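Local coordinates for N-acetylglucosamine-6-phosphate deacetylase (Mycobacterium smegmatis, PDB 6FV4), which probably removes the acetyl group from N-acetylglucosamine-6-phosphate, a metal-dependent hydrolysis in amino sugar metabolism, at residues G134-R146 with H150-I163. The protein carries 1 engineered substitution. Numbering follows the deposited sequence.
With CD (cadmium ion), chain J; ZN (zinc ion), chain H.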
ATOM      1  N   GLY B 134      10.479  -7.621 -28.309  1.00 21.92           N
ATOM      2  CA  GLY B 134       9.682  -8.710 -27.793  1.00 20.61           C
ATOM      3  C   GLY B 134       8.236  -8.437 -28.112  1.00 21.78           C
ATOM      4  O   GLY B 134       7.888  -7.384 -28.650  1.00 25.31           O
ATOM      5  N   ILE B 135       7.393  -9.411 -27.770  1.00 23.72           N
ATOM      6  CA  ILE B 135       5.951  -9.325 -27.967  1.00 27.14           C
ATOM      7  C   ILE B 135       5.260  -9.600 -26.641  1.00 23.84           C
ATOM      8  O   ILE B 135       5.683 -10.472 -25.873  1.00 22.77           O
ATOM      9  CB  ILE B 135       5.448 -10.320 -29.037  1.00 23.96           C
ATOM     10  CG1 ILE B 135       6.183 -10.110 -30.365  1.00 24.46           C
ATOM     11  CG2 ILE B 135       3.920 -10.174 -29.208  1.00 23.00           C
ATOM     12  CD1 ILE B 135       5.959 -11.277 -31.411  1.00 26.48           C
ATOM     13  N   HIS B 136       4.189  -8.864 -26.385  1.00 23.12           N
ATOM     14  CA  HIS B 136       3.341  -9.062 -25.225  1.00 22.58           C
ATOM     15  C   HIS B 136       1.937  -9.365 -25.722  1.00 23.32           C
ATOM     16  O   HIS B 136       1.360  -8.572 -26.476  1.00 26.32           O
ATOM     17  CB  HIS B 136       3.366  -7.808 -24.349  1.00 24.24           C
ATOM     18  CG  HIS B 136       2.283  -7.746 -23.317  1.00 26.38           C
ATOM     19  ND1 HIS B 136       1.726  -6.550 -22.916  1.00 25.61           N
ATOM     20  CD2 HIS B 136       1.686  -8.706 -22.569  1.00 26.42           C
ATOM     21  CE1 HIS B 136       0.812  -6.776 -21.989  1.00 27.32           C
ATOM     22  NE2 HIS B 136       0.778  -8.072 -21.746  1.00 24.82           N
ATOM     23  N   LEU B 137       1.391 -10.506 -25.317  1.00 19.21           N
ATOM     24  CA  LEU B 137       0.012 -10.846 -25.659  1.00 26.47           C
ATOM     25  C   LEU B 137      -0.882 -10.399 -24.513  1.00 28.18           C
ATOM     26  O   LEU B 137      -0.999 -11.090 -23.495  1.00 27.94           O
ATOM     27  CB  LEU B 137      -0.138 -12.338 -25.921  1.00 26.54           C
ATOM     28  CG  LEU B 137       0.875 -12.912 -26.918  1.00 25.77           C
ATOM     29  CD1 LEU B 137       0.649 -14.403 -27.044  1.00 25.43           C
ATOM     30  CD2 LEU B 137       0.748 -12.213 -28.251  1.00 25.12           C
ATOM     31  N   GLU B 138      -1.500  -9.229 -24.672  1.00 31.94           N
ATOM     32  CA  GLU B 138      -2.501  -8.748 -23.714  1.00 27.06           C
ATOM     33  C   GLU B 138      -3.882  -9.208 -24.179  1.00 32.91           C
ATOM     34  O   GLU B 138      -4.706  -8.439 -24.680  1.00 28.45           O
ATOM     35  CB  GLU B 138      -2.441  -7.240 -23.565  1.00 32.31           C
ATOM     36  CG  GLU B 138      -3.341  -6.772 -22.399  1.00 27.13           C
ATOM     37  CD  GLU B 138      -3.285  -5.299 -22.164  1.00 30.71           C
ATOM     38  OE1 GLU B 138      -3.063  -4.577 -23.138  1.00 32.74           O
ATOM     39  OE2 GLU B 138      -3.473  -4.870 -21.007  1.00 33.13           O
ATOM     40  N   GLY B 139      -4.111 -10.506 -24.005  1.00 31.73           N
ATOM     41  CA  GLY B 139      -5.254 -11.168 -24.581  1.00 30.77           C
ATOM     42  C   GLY B 139      -4.783 -12.337 -25.427  1.00 29.35           C
ATOM     43  O   GLY B 139      -3.629 -12.387 -25.864  1.00 28.35           O
ATOM     44  N   PRO B 140      -5.673 -13.291 -25.702  1.00 29.13           N
ATOM     45  CA  PRO B 140      -7.121 -13.281 -25.467  1.00 31.16           C
ATOM     46  C   PRO B 140      -7.589 -13.966 -24.183  1.00 30.39           C
ATOM     47  O   PRO B 140      -8.794 -14.072 -23.957  1.00 32.72           O
ATOM     48  CB  PRO B 140      -7.644 -14.063 -26.674  1.00 33.95           C
ATOM     49  CG  PRO B 140      -6.597 -15.119 -26.847  1.00 29.47           C
ATOM     50  CD  PRO B 140      -5.268 -14.481 -26.476  1.00 30.47           C
ATOM     51  N   TRP B 141      -6.664 -14.437 -23.358  1.00 29.36           N
ATOM     52  CA  TRP B 141      -7.037 -15.229 -22.186  1.00 28.56           C
ATOM     53  C   TRP B 141      -7.315 -14.350 -20.970  1.00 31.72           C
ATOM     54  O   TRP B 141      -6.804 -14.539 -19.854  1.00 30.31           O
ATOM     55  CB  TRP B 141      -5.950 -16.260 -21.944  1.00 28.80           C
ATOM     56  CG  TRP B 141      -5.735 -17.007 -23.237  1.00 28.62           C
ATOM     57  CD1 TRP B 141      -6.672 -17.719 -23.923  1.00 32.19           C
ATOM     58  CD2 TRP B 141      -4.535 -17.072 -24.017  1.00 28.47           C
ATOM     59  NE1 TRP B 141      -6.130 -18.248 -25.067  1.00 31.88           N
ATOM     60  CE2 TRP B 141      -4.818 -17.867 -25.153  1.00 31.12           C
ATOM     61  CE3 TRP B 141      -3.246 -16.547 -23.866  1.00 26.73           C
ATOM     62  CZ2 TRP B 141      -3.867 -18.139 -26.129  1.00 30.68           C
ATOM     63  CZ3 TRP B 141      -2.303 -16.817 -24.824  1.00 31.30           C
ATOM     64  CH2 TRP B 141      -2.615 -17.616 -25.953  1.00 32.13           C
ATOM     65  N   LEU B 142      -8.178 -13.370 -21.219  1.00 30.97           N
ATOM     66  CA  LEU B 142      -8.600 -12.348 -20.270  1.00 32.18           C
ATOM     67  C   LEU B 142     -10.045 -12.583 -19.840  1.00 35.15           C
ATOM     68  O   LEU B 142     -10.772 -13.404 -20.412  1.00 32.08           O
ATOM     69  CB  LEU B 142      -8.453 -10.957 -20.888  1.00 31.41           C
ATOM     70  CG  LEU B 142      -7.133 -10.664 -21.599  1.00 27.15           C
ATOM     71  CD1 LEU B 142      -7.103  -9.231 -22.088  1.00 27.56           C
ATOM     72  CD2 LEU B 142      -5.939 -10.958 -20.688  1.00 27.36           C
ATOM     73  N   SER B 143     -10.459 -11.852 -18.804  1.00 34.72           N
ATOM     74  CA  SER B 143     -11.822 -11.984 -18.302  1.00 34.42           C
ATOM     75  C   SER B 143     -12.260 -10.765 -17.505  1.00 37.44           C
ATOM     76  O   SER B 143     -12.493 -10.866 -16.299  1.00 37.84           O
ATOM     77  CB  SER B 143     -11.953 -13.233 -17.430  1.00 35.97           C
ATOM     78  OG  SER B 143     -13.313 -13.617 -17.315  1.00 42.22           O
ATOM     79  N   THR B 144     -12.372  -9.610 -18.150  1.00 38.98           N
ATOM     80  CA  THR B 144     -13.023  -8.488 -17.491  1.00 38.87           C
ATOM     81  C   THR B 144     -13.818  -7.699 -18.519  1.00 40.06           C
ATOM     82  O   THR B 144     -13.496  -7.688 -19.716  1.00 39.90           O
ATOM     83  CB  THR B 144     -12.030  -7.565 -16.755  1.00 37.32           C
ATOM     84  OG1 THR B 144     -12.763  -6.638 -15.951  1.00 37.40           O
ATOM     85  CG2 THR B 144     -11.172  -6.775 -17.735  1.00 38.85           C
ATOM     86  N   LEU B 145     -14.885  -7.066 -18.035  1.00 38.91           N
ATOM     87  CA  LEU B 145     -15.688  -6.145 -18.824  1.00 42.27           C
ATOM     88  C   LEU B 145     -15.508  -4.704 -18.371  1.00 43.92           C
ATOM     89  O   LEU B 145     -16.202  -3.813 -18.876  1.00 45.33           O
ATOM     90  CB  LEU B 145     -17.168  -6.541 -18.760  1.00 42.19           C
ATOM     91  CG  LEU B 145     -17.487  -8.006 -19.065  1.00 43.01           C
ATOM     92  CD1 LEU B 145     -18.995  -8.235 -19.212  1.00 41.52           C
ATOM     93  CD2 LEU B 145     -16.738  -8.476 -20.322  1.00 46.24           C
ATOM     94  N   ARG B 146     -14.603  -4.457 -17.425  1.00 41.33           N
ATOM     95  CA  ARG B 146     -14.385  -3.115 -16.909  1.00 43.69           C
ATOM     96  C   ARG B 146     -13.819  -2.212 -18.000  1.00 47.83           C
ATOM     97  O   ARG B 146     -13.328  -2.675 -19.038  1.00 50.38           O
ATOM     98  CB  ARG B 146     -13.442  -3.143 -15.700  1.00 43.20           C
ATOM     99  CG  ARG B 146     -14.041  -3.831 -14.487  1.00 37.51           C
ATOM    100  CD  ARG B 146     -13.055  -3.997 -13.330  1.00 39.26           C
ATOM    101  NE  ARG B 146     -13.679  -4.805 -12.288  1.00 36.73           N
ATOM    102  CZ  ARG B 146     -14.400  -4.310 -11.287  1.00 34.83           C
ATOM    103  NH1 ARG B 146     -14.552  -3.001 -11.158  1.00 34.16           N
ATOM    104  NH2 ARG B 146     -14.955  -5.131 -10.405  1.00 34.83           N
ATOM    105  N   HIS B 150     -10.439  -4.589 -24.085  1.00 44.55           N
ATOM    106  CA  HIS B 150      -9.985  -4.316 -25.454  1.00 43.66           C
ATOM    107  C   HIS B 150     -11.006  -4.817 -26.470  1.00 48.69           C
ATOM    108  O   HIS B 150     -11.618  -4.015 -27.183  1.00 49.31           O
ATOM    109  CB  HIS B 150      -8.601  -4.926 -25.674  1.00 42.81           C
ATOM    110  CG  HIS B 150      -7.545  -4.327 -24.801  1.00 42.68           C
ATOM    111  ND1 HIS B 150      -7.368  -2.964 -24.679  1.00 41.41           N
ATOM    112  CD2 HIS B 150      -6.629  -4.903 -23.984  1.00 41.61           C
ATOM    113  CE1 HIS B 150      -6.384  -2.725 -23.824  1.00 36.56           C
ATOM    114  NE2 HIS B 150      -5.910  -3.885 -23.401  1.00 29.79           N
ATOM    115  N   GLN B 151     -11.188  -6.137 -26.555  1.00 47.39           N
ATOM    116  CA  GLN B 151     -12.255  -6.740 -27.362  1.00 50.47           C
ATOM    117  C   GLN B 151     -12.811  -7.944 -26.610  1.00 50.39           C
ATOM    118  O   GLN B 151     -12.466  -9.098 -26.901  1.00 49.87           O
ATOM    119  CB  GLN B 151     -11.746  -7.118 -28.758  1.00 53.33           C
ATOM    120  CG  GLN B 151     -12.806  -7.789 -29.650  1.00 56.10           C
ATOM    121  CD  GLN B 151     -13.776  -6.792 -30.268  1.00 62.93           C
ATOM    122  OE1 GLN B 151     -14.886  -7.149 -30.675  1.00 66.53           O
ATOM    123  NE2 GLN B 151     -13.359  -5.534 -30.339  1.00 61.95           N
ATOM    124  N   PRO B 152     -13.684  -7.707 -25.621  1.00 49.26           N
ATOM    125  CA  PRO B 152     -14.107  -8.801 -24.722  1.00 49.34           C
ATOM    126  C   PRO B 152     -14.949  -9.900 -25.372  1.00 48.72           C
ATOM    127  O   PRO B 152     -15.099 -10.963 -24.755  1.00 50.78           O
ATOM    128  CB  PRO B 152     -14.908  -8.078 -23.618  1.00 46.11           C
ATOM    129  CG  PRO B 152     -15.182  -6.710 -24.140  1.00 50.45           C
ATOM    130  CD  PRO B 152     -14.080  -6.383 -25.105  1.00 48.53           C
ATOM    131  N   VAL B 153     -15.501  -9.715 -26.573  1.00 48.34           N
ATOM    132  CA  VAL B 153     -16.264 -10.829 -27.137  1.00 50.32           C
ATOM    133  C   VAL B 153     -15.347 -11.954 -27.618  1.00 45.97           C
ATOM    134  O   VAL B 153     -15.810 -13.085 -27.809  1.00 53.45           O
ATOM    135  CB  VAL B 153     -17.212 -10.368 -28.266  1.00 53.65           C
ATOM    136  CG1 VAL B 153     -18.403  -9.607 -27.685  1.00 53.87           C
ATOM    137  CG2 VAL B 153     -16.480  -9.528 -29.305  1.00 51.72           C
ATOM    138  N   LEU B 154     -14.053 -11.696 -27.792  1.00 46.38           N
ATOM    139  CA  LEU B 154     -13.120 -12.738 -28.214  1.00 44.77           C
ATOM    140  C   LEU B 154     -12.331 -13.342 -27.056  1.00 41.83           C
ATOM    141  O   LEU B 154     -11.514 -14.244 -27.285  1.00 36.28           O
ATOM    142  CB  LEU B 154     -12.148 -12.197 -29.269  1.00 44.26           C
ATOM    143  CG  LEU B 154     -12.692 -11.761 -30.636  1.00 51.37           C
ATOM    144  CD1 LEU B 154     -11.779 -10.702 -31.259  1.00 49.69           C
ATOM    145  CD2 LEU B 154     -12.860 -12.955 -31.584  1.00 47.94           C
ATOM    146  N   MET B 155     -12.529 -12.855 -25.830  1.00 38.68           N
ATOM    147  CA  MET B 155     -11.879 -13.463 -24.675  1.00 37.15           C
ATOM    148  C   MET B 155     -12.267 -14.937 -24.577  1.00 37.74           C
ATOM    149  O   MET B 155     -13.415 -15.312 -24.834  1.00 38.20           O
ATOM    150  CB  MET B 155     -12.273 -12.712 -23.389  1.00 34.13           C
ATOM    151  CG  MET B 155     -11.833 -11.261 -23.364  1.00 33.89           C
ATOM    152  SD  MET B 155     -12.206 -10.393 -21.810  1.00 37.66           S
ATOM    153  CE  MET B 155     -13.906 -10.910 -21.565  1.00 42.22           C
ATOM    154  N   ARG B 156     -11.303 -15.787 -24.223  1.00 33.33           N
ATOM    155  CA  ARG B 156     -11.586 -17.213 -24.179  1.00 35.22           C
ATOM    156  C   ARG B 156     -10.646 -17.894 -23.200  1.00 35.76           C
ATOM    157  O   ARG B 156      -9.607 -17.344 -22.820  1.00 36.43           O
ATOM    158  CB  ARG B 156     -11.473 -17.856 -25.577  1.00 38.03           C
ATOM    159  CG  ARG B 156     -10.141 -17.604 -26.285  1.00 37.13           C
ATOM    160  CD  ARG B 156     -10.197 -18.068 -27.754  1.00 39.70           C
ATOM    161  NE  ARG B 156      -8.964 -17.790 -28.492  1.00 37.60           N
ATOM    162  CZ  ARG B 156      -8.694 -16.652 -29.135  1.00 38.32           C
ATOM    163  NH1 ARG B 156      -9.567 -15.651 -29.148  1.00 34.35           N
ATOM    164  NH2 ARG B 156      -7.547 -16.521 -29.784  1.00 37.10           N
ATOM    165  N   ASP B 157     -11.033 -19.105 -22.795  1.00 33.84           N
ATOM    166  CA  ASP B 157     -10.222 -19.894 -21.879  1.00 34.79           C
ATOM    167  C   ASP B 157      -8.858 -20.182 -22.508  1.00 37.88           C
ATOM    168  O   ASP B 157      -8.750 -20.310 -23.732  1.00 40.04           O
ATOM    169  CB  ASP B 157     -10.915 -21.219 -21.553  1.00 38.70           C
ATOM    170  CG  ASP B 157     -12.066 -21.081 -20.545  1.00 40.73           C
ATOM    171  OD1 ASP B 157     -12.349 -19.969 -20.035  1.00 38.61           O
ATOM    172  OD2 ASP B 157     -12.694 -22.128 -20.258  1.00 43.40           O
ATOM    173  N   PRO B 158      -7.788 -20.301 -21.689  1.00 35.08           N
ATOM    174  CA  PRO B 158      -6.458 -20.606 -22.245  1.00 35.33           C
ATOM    175  C   PRO B 158      -6.268 -22.077 -22.591  1.00 36.74           C
ATOM    176  O   PRO B 158      -5.979 -22.902 -21.719  1.00 39.75           O
ATOM    177  CB  PRO B 158      -5.501 -20.165 -21.125  1.00 34.56           C
ATOM    178  CG  PRO B 158      -6.299 -20.330 -19.888  1.00 30.76           C
ATOM    179  CD  PRO B 158      -7.715 -19.954 -20.257  1.00 34.23           C
ATOM    180  N   ASP B 159      -6.415 -22.399 -23.874  1.00 36.57           N
ATOM    181  CA  ASP B 159      -6.236 -23.765 -24.375  1.00 39.09           C
ATOM    182  C   ASP B 159      -4.755 -24.041 -24.615  1.00 39.42           C
ATOM    183  O   ASP B 159      -4.104 -23.273 -25.331  1.00 41.88           O
ATOM    184  CB  ASP B 159      -7.025 -23.943 -25.669  1.00 37.82           C
ATOM    185  CG  ASP B 159      -6.570 -25.138 -26.480  1.00 41.09           C
ATOM    186  OD1 ASP B 159      -6.446 -26.243 -25.909  1.00 45.47           O
ATOM    187  OD2 ASP B 159      -6.343 -24.978 -27.698  1.00 46.83           O
ATOM    188  N   PRO B 160      -4.180 -25.094 -24.031  1.00 34.72           N
ATOM    189  CA  PRO B 160      -2.733 -25.289 -24.186  1.00 36.01           C
ATOM    190  C   PRO B 160      -2.303 -25.537 -25.627  1.00 38.58           C
ATOM    191  O   PRO B 160      -1.182 -25.163 -25.995  1.00 38.65           O
ATOM    192  CB  PRO B 160      -2.433 -26.487 -23.270  1.00 37.28           C
ATOM    193  CG  PRO B 160      -3.743 -27.081 -22.923  1.00 37.65           C
ATOM    194  CD  PRO B 160      -4.762 -26.007 -23.033  1.00 40.73           C
ATOM    195  N   GLY B 161      -3.162 -26.136 -26.454  1.00 34.42           N
ATOM    196  CA  GLY B 161      -2.847 -26.265 -27.871  1.00 40.76           C
ATOM    197  C   GLY B 161      -2.647 -24.924 -28.555  1.00 38.82           C
ATOM    198  O   GLY B 161      -1.642 -24.704 -29.233  1.00 37.68           O
ATOM    199  N   GLU B 162      -3.593 -23.994 -28.371  1.00 37.71           N
ATOM    200  CA  GLU B 162      -3.427 -22.681 -28.992  1.00 40.16           C
ATOM    201  C   GLU B 162      -2.224 -21.934 -28.421  1.00 34.91           C
ATOM    202  O   GLU B 162      -1.548 -21.197 -29.149  1.00 35.92           O
ATOM    203  CB  GLU B 162      -4.687 -21.829 -28.836  1.00 34.70           C
ATOM    204  CG  GLU B 162      -4.492 -20.461 -29.453  1.00 34.95           C
ATOM    205  CD  GLU B 162      -5.755 -19.666 -29.568  1.00 38.77           C
ATOM    206  OE1 GLU B 162      -6.805 -20.180 -29.137  1.00 46.35           O
ATOM    207  OE2 GLU B 162      -5.696 -18.525 -30.086  1.00 38.67           O
ATOM    208  N   ILE B 163      -1.925 -22.118 -27.138  1.00 37.57           N
ATOM    209  CA  ILE B 163      -0.761 -21.454 -26.559  1.00 37.58           C
ATOM    210  C   ILE B 163       0.520 -21.972 -27.209  1.00 31.65           C
ATOM    211  O   ILE B 163       1.382 -21.195 -27.640  1.00 31.81           O
ATOM    212  CB  ILE B 163      -0.756 -21.626 -25.026  1.00 32.07           C
ATOM    213  CG1 ILE B 163      -1.903 -20.821 -24.414  1.00 34.83           C
ATOM    214  CG2 ILE B 163       0.568 -21.189 -24.445  1.00 33.09           C
ATOM    215  CD1 ILE B 163      -1.927 -20.818 -22.891  1.00 33.53           C
TER
HETATM  216 CD    CD J 403      -5.237  -3.208 -21.037  1.00 27.76          CD
HETATM  217 ZN    ZN H 401      -2.397  -2.616 -23.144  1.00 27.02          ZN
HETATM  218  O   HOH W   1      -7.196 -20.720 -26.428  1.00 39.67           O
HETATM  219  O   HOH W   2      -7.000  -1.375 -20.533  1.00 31.32           O
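R156 N donates to P140 O (3.1 Å) where the loop leaving strand 134-138 meets the chain that returns toward helix 160-170; L142 N reaches the same carbonyl from the opposite face of its plane. P140, which follows a cis peptide bond, presents CB and CG to one face of the R156 guanidinium, CG above its centre and 3.4 Å from NH2. R156 is extended from CG to NE and turns its guanidinium side-on to E162: NE faces OE1, and NH2 binds OE2 at 2.7 Å in a nearly straight bond, both on the syn sides of the carboxylate. W141 is enclosed in turn. P140 CD sits over one face of the indole, while the other carries two CH-pi contacts, P158 CA above the five-membered ring and I163 CG1 above the six-membered ring (3.9 Å to its centroid). With CG anti to the carbonyl carbon (chi1 -53°), the indole reaches the first turn of helix 160-170, where E162 CG lies at its edge, and NE1 donates a hydrogen bond to a water that also accepts from D159 N and donates to E162 OE1. Further along, M155 lays its thioether beside L142, SD 3.9 Å from CB, and its CE meets L145 CD2. At the metal centre of this amidohydrolase, E138 bridges two ions, OE1 on zinc at 2.1 Å and OE2 on cadmium at 2.4 Å. H150 NE2 joins cadmium from 150-163, with H204 and H225 completing the protein ligands. Strand 134-138 and the loop leading to helix 160-170 thus each supply a cadmium ligand, while the salt bridge within 150-163 fixes the rotation of the guanidinium against P140 CG.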